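Local coordinates for hypothetical membrane protein (PDB 6JSB) that binds heme in its HtaA-type domain and probably passes it along the corynebacterial heme-uptake machinery, at residues E18-Y23 and T175-G180; E47-G50 and R55-T58; N81-S84 and S89-P92; K120-E123 and T129-D132. All coordinates share one frame; numbering follows the deposited sequence.

Interaction 1. Residues E18-Y23 and T175-G180. With HEM (protoporphyrin IX containing Fe), chain C.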
loop_
_atom_site.group_PDB
_atom_site.type_symbol
_atom_site.label_atom_id
_atom_site.label_comp_id
_atom_site.label_asym_id
_atom_site.label_seq_id
_atom_site.Cartn_x
_atom_site.Cartn_y
_atom_site.Cartn_z
ATOM N N GLU A 18 -6.594 8.821 0.510
ATOM C CA GLU A 18 -7.736 9.171 -0.359
ATOM C C GLU A 18 -7.397 10.304 -1.300
ATOM O O GLU A 18 -7.800 10.279 -2.484
ATOM C CB GLU A 18 -8.963 9.552 0.458
ATOM C CG GLU A 18 -9.508 8.384 1.234
ATOM C CD GLU A 18 -10.579 8.825 2.215
ATOM O OE1 GLU A 18 -11.361 7.957 2.605
ATOM O OE2 GLU A 18 -10.598 9.984 2.641
ATOM N N SER A 19 -6.684 11.335 -0.800
ATOM C CA SER A 19 -6.447 12.488 -1.670
ATOM C C SER A 19 -5.467 12.120 -2.781
ATOM O O SER A 19 -5.480 12.758 -3.830
ATOM C CB SER A 19 -5.959 13.697 -0.830
ATOM O OG SER A 19 -4.684 13.443 -0.176
ATOM N N PHE A 20 -4.673 11.048 -2.585
ATOM C CA PHE A 20 -3.747 10.625 -3.640
ATOM C C PHE A 20 -4.551 9.936 -4.743
ATOM O O PHE A 20 -4.377 10.214 -5.939
ATOM C CB PHE A 20 -2.682 9.663 -3.087
ATOM C CG PHE A 20 -1.753 9.197 -4.182
ATOM C CD1 PHE A 20 -0.869 10.113 -4.781
ATOM C CD2 PHE A 20 -1.796 7.891 -4.596
ATOM C CE1 PHE A 20 -0.031 9.694 -5.832
ATOM C CE2 PHE A 20 -0.942 7.439 -5.629
ATOM C CZ PHE A 20 -0.074 8.361 -6.249
ATOM N N ASN A 21 -5.481 9.055 -4.348
ATOM C CA ASN A 21 -6.327 8.415 -5.369
ATOM C C ASN A 21 -7.184 9.434 -6.096
ATOM O O ASN A 21 -7.380 9.345 -7.319
ATOM C CB ASN A 21 -7.253 7.363 -4.734
ATOM C CG ASN A 21 -6.446 6.212 -4.076
ATOM O OD1 ASN A 21 -5.437 5.761 -4.612
ATOM N ND2 ASN A 21 -6.952 5.708 -2.946
ATOM N N ASN A 22 -7.710 10.405 -5.365
ATOM C CA ASN A 22 -8.481 11.496 -6.000
ATOM C C ASN A 22 -7.645 12.251 -7.030
ATOM O O ASN A 22 -8.104 12.576 -8.131
ATOM C CB ASN A 22 -8.939 12.463 -4.913
ATOM C CG ASN A 22 -9.845 13.532 -5.469
ATOM O OD1 ASN A 22 -10.917 13.200 -5.962
ATOM N ND2 ASN A 22 -9.442 14.793 -5.416
ATOM N N TYR A 23 -6.394 12.574 -6.678
ATOM C CA TYR A 23 -5.517 13.281 -7.607
ATOM C C TYR A 23 -5.143 12.396 -8.797
ATOM O O TYR A 23 -5.200 12.846 -9.949
ATOM C CB TYR A 23 -4.265 13.705 -6.822
ATOM C CG TYR A 23 -3.010 13.738 -7.641
ATOM C CD1 TYR A 23 -2.752 14.803 -8.510
ATOM C CD2 TYR A 23 -2.031 12.757 -7.477
ATOM C CE1 TYR A 23 -1.495 14.818 -9.264
ATOM C CE2 TYR A 23 -0.820 12.788 -8.190
ATOM C CZ TYR A 23 -0.590 13.807 -9.069
ATOM O OH TYR A 23 0.567 13.850 -9.790
ATOM N N THR A 175 8.438 13.095 -3.438
ATOM C CA THR A 175 8.713 14.208 -2.521
ATOM C C THR A 175 7.526 15.180 -2.366
ATOM O O THR A 175 7.694 16.271 -1.814
ATOM C CB THR A 175 10.024 14.975 -2.864
ATOM O OG1 THR A 175 9.860 15.847 -4.000
ATOM C CG2 THR A 175 11.143 13.935 -3.136
ATOM N N PHE A 176 6.327 14.822 -2.847
ATOM C CA PHE A 176 5.207 15.708 -2.651
ATOM C C PHE A 176 4.677 15.723 -1.221
ATOM O O PHE A 176 4.009 16.698 -0.859
ATOM C CB PHE A 176 4.072 15.287 -3.592
ATOM C CG PHE A 176 4.320 15.726 -5.022
ATOM C CD1 PHE A 176 3.760 16.889 -5.508
ATOM C CD2 PHE A 176 5.116 14.959 -5.858
ATOM C CE1 PHE A 176 3.995 17.283 -6.833
ATOM C CE2 PHE A 176 5.364 15.350 -7.196
ATOM C CZ PHE A 176 4.822 16.532 -7.652
ATOM N N TYR A 177 4.913 14.657 -0.425
ATOM C CA TYR A 177 4.528 14.686 0.991
ATOM C C TYR A 177 5.785 14.886 1.855
ATOM O O TYR A 177 6.809 14.288 1.561
ATOM C CB TYR A 177 3.908 13.365 1.414
ATOM C CG TYR A 177 2.603 13.013 0.729
ATOM C CD1 TYR A 177 1.588 13.968 0.571
ATOM C CD2 TYR A 177 2.403 11.756 0.316
ATOM C CE1 TYR A 177 0.372 13.612 -0.045
ATOM C CE2 TYR A 177 1.205 11.366 -0.311
ATOM C CZ TYR A 177 0.211 12.293 -0.482
ATOM O OH TYR A 177 -0.963 11.905 -1.115
ATOM N N PRO A 178 5.705 15.620 2.957
ATOM C CA PRO A 178 6.820 15.655 3.910
ATOM C C PRO A 178 6.901 14.394 4.742
ATOM O O PRO A 178 5.920 13.694 4.953
ATOM C CB PRO A 178 6.486 16.839 4.789
ATOM C CG PRO A 178 4.963 16.786 4.837
ATOM C CD PRO A 178 4.563 16.414 3.438
ATOM N N GLU A 179 8.122 14.165 5.311
ATOM C CA GLU A 179 8.219 13.117 6.313
ATOM C C GLU A 179 7.220 13.385 7.444
ATOM O O GLU A 179 7.029 14.531 7.874
ATOM C CB GLU A 179 9.669 13.098 6.842
ATOM C CG GLU A 179 9.949 12.033 7.794
ATOM C CD GLU A 179 11.427 12.128 8.216
ATOM O OE1 GLU A 179 12.240 12.695 7.446
ATOM O OE2 GLU A 179 11.730 11.642 9.303
ATOM N N GLY A 180 6.589 12.328 7.923
ATOM C CA GLY A 180 5.565 12.437 8.958
ATOM C C GLY A 180 4.156 12.686 8.413
ATOM O O GLY A 180 3.211 12.707 9.208
HETATM C CHA HEM C . 0.245 16.290 -6.351
HETATM C CHB HEM C . 1.465 17.568 -10.865
HETATM C CHC HEM C . 4.590 13.810 -10.981
HETATM C CHD HEM C . 3.091 12.346 -6.553
HETATM C C1A HEM C . 0.381 16.987 -7.535
HETATM C C2A HEM C . -0.233 18.280 -7.775
HETATM C C3A HEM C . 0.078 18.664 -9.036
HETATM C C4A HEM C . 0.911 17.602 -9.599
HETATM C CMA HEM C . -0.347 19.972 -9.770
HETATM C CAA HEM C . -1.074 19.039 -6.727
HETATM C CBA HEM C . -2.550 18.733 -6.933
HETATM C CGA HEM C . -3.328 19.186 -5.717
HETATM O O1A HEM C . -4.587 19.118 -5.766
HETATM O O2A HEM C . -2.672 19.594 -4.706
HETATM C C1B HEM C . 2.401 16.663 -11.281
HETATM C C2B HEM C . 3.054 16.672 -12.591
HETATM C C3B HEM C . 3.921 15.645 -12.629
HETATM C C4B HEM C . 3.838 14.916 -11.357
HETATM C CMB HEM C . 2.757 17.765 -13.657
HETATM C CAB HEM C . 4.873 15.190 -13.775
HETATM C CBB HEM C . 4.658 15.540 -15.047
HETATM C C1C HEM C . 4.458 13.070 -9.802
HETATM C C2C HEM C . 5.184 11.864 -9.480
HETATM C C3C HEM C . 4.748 11.417 -8.278
HETATM C C4C HEM C . 3.773 12.380 -7.773
HETATM C CMC HEM C . 6.182 11.137 -10.418
HETATM C CAC HEM C . 5.255 10.131 -7.650
HETATM C CBC HEM C . 4.429 9.434 -6.883
HETATM C C1D HEM C . 2.201 13.310 -6.129
HETATM C C2D HEM C . 1.548 13.305 -4.839
HETATM C C3D HEM C . 0.750 14.390 -4.754
HETATM C C4D HEM C . 0.855 15.113 -6.011
HETATM C CMD HEM C . 1.829 12.239 -3.759
HETATM C CAD HEM C . -0.140 14.779 -3.533
HETATM C CBD HEM C . -1.562 14.241 -3.840
HETATM C CGD HEM C . -2.439 14.572 -2.635
HETATM O O1D HEM C . -2.781 15.796 -2.492
HETATM O O2D HEM C . -2.742 13.606 -1.851
HETATM N NA HEM C . 1.112 16.582 -8.672
HETATM N NB HEM C . 2.875 15.566 -10.593
HETATM N NC HEM C . 3.622 13.366 -8.721
HETATM N ND HEM C . 1.732 14.403 -6.804
HETATM FE FE HEM C . 2.215 14.764 -8.799
#

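Interaction 2. Residues E47-G50 and R55-T58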
loop_
_atom_site.group_PDB
_atom_site.type_symbol
_atom_site.label_atom_id
_atom_site.label_comp_id
_atom_site.label_asym_id
_atom_site.label_seq_id
_atom_site.Cartn_x
_atom_site.Cartn_y
_atom_site.Cartn_z
ATOM N N GLU A 47 -9.069 -6.413 -3.372
ATOM C CA GLU A 47 -10.376 -5.995 -3.845
ATOM C C GLU A 47 -10.496 -4.485 -3.720
ATOM O O GLU A 47 -9.940 -3.865 -2.800
ATOM C CB GLU A 47 -11.482 -6.656 -3.016
ATOM C CG GLU A 47 -11.419 -8.173 -2.986
ATOM C CD GLU A 47 -12.142 -8.820 -4.148
ATOM O OE1 GLU A 47 -12.608 -8.078 -5.052
ATOM O OE2 GLU A 47 -12.244 -10.074 -4.153
ATOM N N THR A 48 -11.228 -3.872 -4.648
ATOM C CA THR A 48 -11.321 -2.410 -4.582
ATOM C C THR A 48 -12.737 -2.027 -4.953
ATOM O O THR A 48 -13.402 -2.745 -5.723
ATOM C CB THR A 48 -10.296 -1.716 -5.499
ATOM O OG1 THR A 48 -10.328 -0.288 -5.349
ATOM C CG2 THR A 48 -10.519 -2.075 -6.952
ATOM N N THR A 49 -13.205 -0.944 -4.357
ATOM C CA THR A 49 -14.507 -0.365 -4.715
ATOM C C THR A 49 -14.363 1.134 -4.716
ATOM O O THR A 49 -13.511 1.692 -4.032
ATOM C CB THR A 49 -15.632 -0.727 -3.721
ATOM O OG1 THR A 49 -15.292 -0.292 -2.386
ATOM C CG2 THR A 49 -15.865 -2.268 -3.628
ATOM N N GLY A 50 -15.227 1.810 -5.466
ATOM C CA GLY A 50 -15.196 3.252 -5.526
ATOM C C GLY A 50 -14.060 3.776 -6.394
ATOM O O GLY A 50 -13.182 3.037 -6.809
ATOM N N ARG A 55 -12.398 5.711 -3.125
ATOM C CA ARG A 55 -11.867 4.393 -3.414
ATOM C C ARG A 55 -11.359 3.750 -2.129
ATOM O O ARG A 55 -10.707 4.405 -1.274
ATOM C CB ARG A 55 -10.710 4.481 -4.422
ATOM C CG ARG A 55 -10.143 3.077 -4.783
ATOM C CD ARG A 55 -9.138 3.254 -5.925
ATOM N NE ARG A 55 -9.741 3.579 -7.254
ATOM C CZ ARG A 55 -10.179 2.653 -8.094
ATOM N NH1 ARG A 55 -10.247 1.356 -7.744
ATOM N NH2 ARG A 55 -10.570 3.030 -9.325
ATOM N N GLU A 56 -11.615 2.458 -2.035
ATOM C CA GLU A 56 -11.110 1.643 -0.898
ATOM C C GLU A 56 -10.363 0.443 -1.443
ATOM O O GLU A 56 -10.647 -0.042 -2.562
ATOM C CB GLU A 56 -12.315 1.149 -0.051
ATOM C CG GLU A 56 -13.012 2.322 0.659
ATOM C CD GLU A 56 -14.169 1.863 1.521
ATOM O OE1 GLU A 56 -15.265 1.791 0.982
ATOM O OE2 GLU A 56 -13.971 1.538 2.728
ATOM N N PHE A 57 -9.380 -0.052 -0.669
ATOM C CA PHE A 57 -8.719 -1.302 -1.023
ATOM C C PHE A 57 -8.772 -2.255 0.151
ATOM O O PHE A 57 -8.492 -1.831 1.290
ATOM C CB PHE A 57 -7.187 -1.092 -1.336
ATOM C CG PHE A 57 -6.878 -0.144 -2.449
ATOM C CD1 PHE A 57 -6.229 1.061 -2.163
ATOM C CD2 PHE A 57 -7.187 -0.475 -3.769
ATOM C CE1 PHE A 57 -5.893 1.971 -3.198
ATOM C CE2 PHE A 57 -6.843 0.390 -4.771
ATOM C CZ PHE A 57 -6.225 1.621 -4.506
ATOM N N THR A 58 -9.061 -3.533 -0.106
ATOM C CA THR A 58 -8.834 -4.534 0.943
ATOM C C THR A 58 -7.695 -5.428 0.471
ATOM O O THR A 58 -7.609 -5.751 -0.719
ATOM C CB THR A 58 -10.058 -5.415 1.260
ATOM O OG1 THR A 58 -10.285 -6.303 0.161
ATOM C CG2 THR A 58 -11.275 -4.553 1.528
HETATM O O HOH W 1 -15.578 2.376 -1.832
#

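Interaction 3. Residues N81-S84 and S89-P92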
loop_
_atom_site.group_PDB
_atom_site.type_symbol
_atom_site.label_atom_id
_atom_site.label_comp_id
_atom_site.label_asym_id
_atom_site.label_seq_id
_atom_site.Cartn_x
_atom_site.Cartn_y
_atom_site.Cartn_z
ATOM N N ASN A 81 1.233 10.753 -18.473
ATOM C CA ASN A 81 1.880 10.069 -19.582
ATOM C C ASN A 81 2.550 11.043 -20.546
ATOM O O ASN A 81 1.895 11.872 -21.178
ATOM C CB ASN A 81 0.898 9.205 -20.361
ATOM C CG ASN A 81 1.643 8.175 -21.188
ATOM O OD1 ASN A 81 2.368 8.549 -22.126
ATOM N ND2 ASN A 81 1.550 6.910 -20.819
ATOM N N HIS A 82 3.856 10.867 -20.724
ATOM C CA HIS A 82 4.692 11.796 -21.479
ATOM C C HIS A 82 4.657 11.543 -22.981
ATOM O O HIS A 82 5.278 12.304 -23.761
ATOM C CB HIS A 82 6.104 11.631 -20.946
ATOM C CG HIS A 82 7.087 12.616 -21.479
ATOM N ND1 HIS A 82 6.935 13.975 -21.315
ATOM C CD2 HIS A 82 8.258 12.436 -22.137
ATOM C CE1 HIS A 82 7.964 14.597 -21.872
ATOM N NE2 HIS A 82 8.777 13.686 -22.379
ATOM N N TYR A 83 3.999 10.472 -23.421
ATOM C CA TYR A 83 4.059 10.066 -24.832
ATOM C C TYR A 83 2.832 10.565 -25.584
ATOM O O TYR A 83 1.703 10.361 -25.115
ATOM C CB TYR A 83 4.142 8.538 -24.908
ATOM C CG TYR A 83 4.091 8.016 -26.315
ATOM C CD1 TYR A 83 5.177 8.147 -27.170
ATOM C CD2 TYR A 83 2.955 7.397 -26.770
ATOM C CE1 TYR A 83 5.123 7.647 -28.501
ATOM C CE2 TYR A 83 2.871 6.900 -28.063
ATOM C CZ TYR A 83 3.943 7.025 -28.933
ATOM O OH TYR A 83 3.823 6.546 -30.225
ATOM N N SER A 84 3.044 11.177 -26.766
ATOM C CA SER A 84 1.895 11.706 -27.503
ATOM C C SER A 84 1.896 11.250 -28.956
ATOM O O SER A 84 1.203 11.854 -29.796
ATOM C CB SER A 84 1.852 13.233 -27.429
ATOM O OG SER A 84 3.065 13.793 -27.855
ATOM N N SER A 89 1.233 1.045 -28.044
ATOM C CA SER A 89 2.051 0.105 -27.290
ATOM C C SER A 89 3.228 0.790 -26.589
ATOM O O SER A 89 3.848 0.179 -25.714
ATOM C CB SER A 89 2.538 -1.021 -28.204
ATOM O OG SER A 89 3.588 -0.632 -29.067
ATOM N N GLN A 90 3.541 2.037 -26.955
ATOM C CA GLN A 90 4.536 2.820 -26.211
ATOM C C GLN A 90 3.998 3.367 -24.899
ATOM O O GLN A 90 4.767 3.550 -23.941
ATOM C CB GLN A 90 5.024 3.999 -27.058
ATOM C CG GLN A 90 5.623 3.605 -28.386
ATOM C CD GLN A 90 6.818 2.694 -28.203
ATOM O OE1 GLN A 90 7.735 3.013 -27.458
ATOM N NE2 GLN A 90 6.788 1.548 -28.842
ATOM N N ALA A 91 2.698 3.652 -24.818
ATOM C CA ALA A 91 2.178 4.350 -23.646
ATOM C C ALA A 91 2.566 3.726 -22.317
ATOM O O ALA A 91 2.869 4.493 -21.391
ATOM C CB ALA A 91 0.642 4.474 -23.723
ATOM N N PRO A 92 2.573 2.393 -22.136
ATOM C CA PRO A 92 2.833 1.856 -20.802
ATOM C C PRO A 92 4.212 2.185 -20.271
ATOM O O PRO A 92 4.399 2.133 -19.040
ATOM C CB PRO A 92 2.674 0.346 -20.992
ATOM C CG PRO A 92 1.648 0.246 -22.141
ATOM C CD PRO A 92 2.101 1.342 -23.070
#

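Interaction 4. Residues K120-E123 and T129-D132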
loop_
_atom_site.group_PDB
_atom_site.type_symbol
_atom_site.label_atom_id
_atom_site.label_comp_id
_atom_site.label_asym_id
_atom_site.label_seq_id
_atom_site.Cartn_x
_atom_site.Cartn_y
_atom_site.Cartn_z
ATOM N N LYS A 120 7.813 -0.078 -6.312
ATOM C CA LYS A 120 8.528 0.262 -7.530
ATOM C C LYS A 120 7.900 1.581 -7.966
ATOM O O LYS A 120 6.681 1.633 -8.239
ATOM C CB LYS A 120 8.341 -0.870 -8.580
ATOM C CG LYS A 120 8.991 -0.622 -9.932
ATOM C CD LYS A 120 8.492 -1.736 -10.925
ATOM C CE LYS A 120 9.121 -1.635 -12.349
ATOM N NZ LYS A 120 8.208 -2.290 -13.330
ATOM N N SER A 121 8.674 2.664 -7.958
ATOM C CA SER A 121 8.096 3.987 -8.218
ATOM C C SER A 121 9.086 4.836 -9.006
ATOM O O SER A 121 10.236 4.976 -8.589
ATOM C CB SER A 121 7.787 4.672 -6.880
ATOM O OG SER A 121 7.193 5.954 -7.115
ATOM N N ARG A 122 8.661 5.453 -10.115
ATOM C CA ARG A 122 9.589 6.376 -10.764
ATOM C C ARG A 122 9.890 7.567 -9.854
ATOM O O ARG A 122 8.979 8.185 -9.277
ATOM C CB ARG A 122 9.008 6.904 -12.074
ATOM C CG ARG A 122 8.758 5.816 -13.098
ATOM C CD ARG A 122 8.450 6.473 -14.454
ATOM N NE ARG A 122 8.051 5.502 -15.467
ATOM C CZ ARG A 122 8.875 4.684 -16.137
ATOM N NH1 ARG A 122 10.220 4.670 -15.898
ATOM N NH2 ARG A 122 8.364 3.884 -17.094
ATOM N N GLU A 123 11.179 7.915 -9.785
ATOM C CA GLU A 123 11.609 9.137 -9.103
ATOM C C GLU A 123 10.967 10.361 -9.738
ATOM O O GLU A 123 10.801 10.421 -10.960
ATOM C CB GLU A 123 13.144 9.213 -9.226
ATOM C CG GLU A 123 13.771 10.367 -8.418
ATOM C CD GLU A 123 15.279 10.442 -8.623
ATOM O OE1 GLU A 123 15.887 11.436 -8.180
ATOM O OE2 GLU A 123 15.841 9.519 -9.230
ATOM N N THR A 129 10.289 14.492 -17.600
ATOM C CA THR A 129 11.224 13.370 -17.534
ATOM C C THR A 129 10.468 12.122 -17.088
ATOM O O THR A 129 9.814 12.148 -16.044
ATOM C CB THR A 129 12.334 13.653 -16.519
ATOM O OG1 THR A 129 13.062 14.808 -16.954
ATOM C CG2 THR A 129 13.287 12.461 -16.409
ATOM N N VAL A 130 10.659 11.021 -17.819
ATOM C CA VAL A 130 10.170 9.680 -17.410
ATOM C C VAL A 130 11.333 9.023 -16.664
ATOM O O VAL A 130 12.194 8.375 -17.274
ATOM C CB VAL A 130 9.742 8.840 -18.616
ATOM C CG1 VAL A 130 9.185 7.482 -18.138
ATOM C CG2 VAL A 130 8.633 9.578 -19.405
ATOM N N ALA A 131 11.390 9.219 -15.356
ATOM C CA ALA A 131 12.632 8.835 -14.686
ATOM C C ALA A 131 12.689 7.329 -14.309
ATOM O O ALA A 131 11.705 6.605 -14.289
ATOM C CB ALA A 131 12.806 9.700 -13.424
ATOM N N ASP A 132 13.890 6.861 -13.980
ATOM C CA ASP A 132 14.074 5.454 -13.661
ATOM C C ASP A 132 13.319 5.090 -12.373
ATOM O O ASP A 132 13.137 5.916 -11.461
ATOM C CB ASP A 132 15.561 5.141 -13.462
ATOM C CG ASP A 132 16.351 5.130 -14.783
ATOM O OD1 ASP A 132 17.525 5.548 -14.811
ATOM O OD2 ASP A 132 15.760 4.732 -15.761
HETATM O O HOH W 2 9.422 10.160 -13.317
HETATM O O HOH W 3 15.520 7.252 -10.735
#

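Interaction 1. Residues E18-Y23 and T175-G180
Ser19 and Tyr177 meet at one heme propionate, and the hydrogen bonds to it come first. Ser19 OG and Tyr177 OH each donate to O2D of the heme at 2.6 Å, while the two hydroxyls themselves stay 4.1 Å apart, so a single carboxylate oxygen joins helix 18-24 to the loop before strand 186-198. That oxygen lies at the edge of the Tyr177 ring, in its plane. Ser19 OG is tucked between its backbone N and carbonyl carbon (chi1 63°), which brings the hydroxyl round to the propionate.

Coordination is the second kind. Tyr23 OH binds the iron at 2.1 Å and is hydrogen-bonded to His80 NE2, a tyrosine-histidine arrangement known from other heme-uptake proteins such as HasA. This is the proximal side of the pocket in the HtaA domain. With its OH at the iron, the Tyr23 ring lays one face against the porphyrin near C4D.

The remaining contacts are packing. Phe176 covers the other side of the heme: its ring lies face-on with ND 3.3 Å above its centre, and its CZ comes within 3.4 Å of the iron, across from the tyrosine. Phe20 CB touches Tyr177 OH at 3.4 Å, the two side chains crossing at about a right angle, and Phe20 CD1 packs on the heme methyl CMD at 3.6 Å. That methyl also lies over one face of the Tyr177 ring.

Interaction 2. Residues E47-G50 and R55-T58
Residues 47-49 and 56-58 run antiparallel, their axes 4.8 Å apart at closest approach, with the hydrogen-bonded pairs Glu47-Thr58 (Thr58 N to Glu47 O 2.9 Å) and Thr49-Glu56 (Glu56 N to Thr49 O 2.9 Å, the return bond from Thr49 N to Glu56 O longer at 3.3 Å) on either side of the non-hydrogen-bonded pair Thr48-Phe57.

Thr48 carries most of the side-chain chemistry. With OG1 opposite the backbone N (chi1 -176°), it points to the partner strand and donates to Glu56 O at 2.8 Å. Thr48 OG1 and Thr49 N thus grip that carbonyl oxygen from opposite faces of its plane. The same hydroxyl oxygen accepts from Arg55 NH1 at 2.9 Å, lying near the guanidinium plane.

Together the segments form a beta hairpin in which the short strand 47-49 pairs onto strand 56-65 of the curled antiparallel sheet of the HtaA domain. Where it turns, Gly50 O sits over the centre of the Arg55 guanidinium, 3.3 Å from CZ, while NE makes a salt bridge to Glu25. One face of the hairpin carries Thr48 and the buried Phe57, whose CD2 touches Thr48 OG1 at 3.5 Å and whose ring packs on Ile40 and Val42. On the face of Glu47, Thr49, Glu56 and Thr58 a water links Thr49 OG1 to Glu56 OE1, while Thr58 OG1 rests against Glu47 CB.

Interaction 3. Residues N81-S84 and S89-P92
Asn81 ND2 donates to the carbonyl oxygen of Ala91 at 2.8 Å, with an N-H...O angle of 151°. Ala91 O lies close to the amide plane of Asn81, whereas the nitrogen stands somewhat off the carbonyl plane of Ala91. The other half of the amide is engaged as well: Asn81 OD1 accepts from Tyr83 N at 2.8 Å, with the Tyr83 nitrogen in the plane of the side-chain carbonyl. Gripped at both ends, the amide has its flip orientation settled. With Asn81 CG opposite the backbone N (chi1 -161°), the amide projects toward residues 89-92, where ND2 meets Ala91 O.

The bond to Tyr83 N makes an Asx turn, which bends the chain as it leaves strand 68-81 for the long connection to strand 95-109. Ala91 and Pro92 lie in a short 3-10 segment, so the Asn81 bond ties the start of that connection to the 3-10 turn near its end.

The Tyr83 side chain, carried by the same Asx turn, lays a ring face against Gln90. Gln90 CB stands 3.7 Å from the ring centroid and only 11° off its normal, a CH-pi contact. CG of Gln90 follows toward the phenol end, 3.8 Å from Tyr83 CZ. Tyr83 OH accepts from Asp87 N in the intervening loop. Gln90 is modelled in two conformers; in one its NE2 bonds the Asp87 carboxylate. The methyl group of Ala91 packs against Tyr36.

Interaction 4. Residues K120-E123 and T129-D132
Arg122 runs alongside the Ala131 carbonyl for most of its length before its tip turns in to bond it. Arg122 CB lies 3.5 Å from Ala131 O. Arg122 CG and CD each pass 3.3 Å from Ala131 O, and the chain is extended from CG to NE. At CD the methyl CG1 of Val130 comes into range as well; Val130 CG1 is 3.5 Å from Arg122 NE, which also makes a weak hydrogen bond to Phe95 O. The last torsion (chi4 -77°) turns the guanidinium so that CG1 of Val130 sits over the centre of one face. Arg122 NH1, finally, donates to Ala131 O at 2.9 Å with an N-H...O angle of 164°. The oxygen lies near the guanidinium plane, though the donor stands above the carbonyl plane.

Backbone and solvent complete the join between the end of strand 112-122 and the segment leading into strand 133-136, at the heme pocket, whose lining includes Arg122 and Glu123. Glu123 N gives a long bond of 3.3 Å to Asp132 O. One water bridges Glu123 O and Ala131 N, and a second joins Glu123 OE2 to Asp132 O.

The Arg122 side chain also packs on Asp98 of strand 95-109. Within this contact its guanidinium is held by a neutral carbonyl and a methyl group, and the Asp132 carboxylate, with OD2 5.5 Å from Arg122 NH1, is probably at most a weak, distant influence on its charge.

In the fold
Starting at the N terminus, helix 18-24 opens interaction 1, which closes only at 175-180, after nearly the whole domain has been threaded through. The other three contacts nest inside that loop, in series and without crossing. Interaction 2 closes first, as a hairpin, and touches the helix through Asn21 ND2 against Phe57 CE1 and Arg55 CB. Interaction 3 then folds up the connection between strands 68-81 and 95-109, and interaction 4 the one between strands 112-122 and 133-136. These two connections touch, His82 packing on Val130. The long-range contact thus joins early and late parts of the chain across the heme, while the local ones close a hairpin and two inter-strand connections.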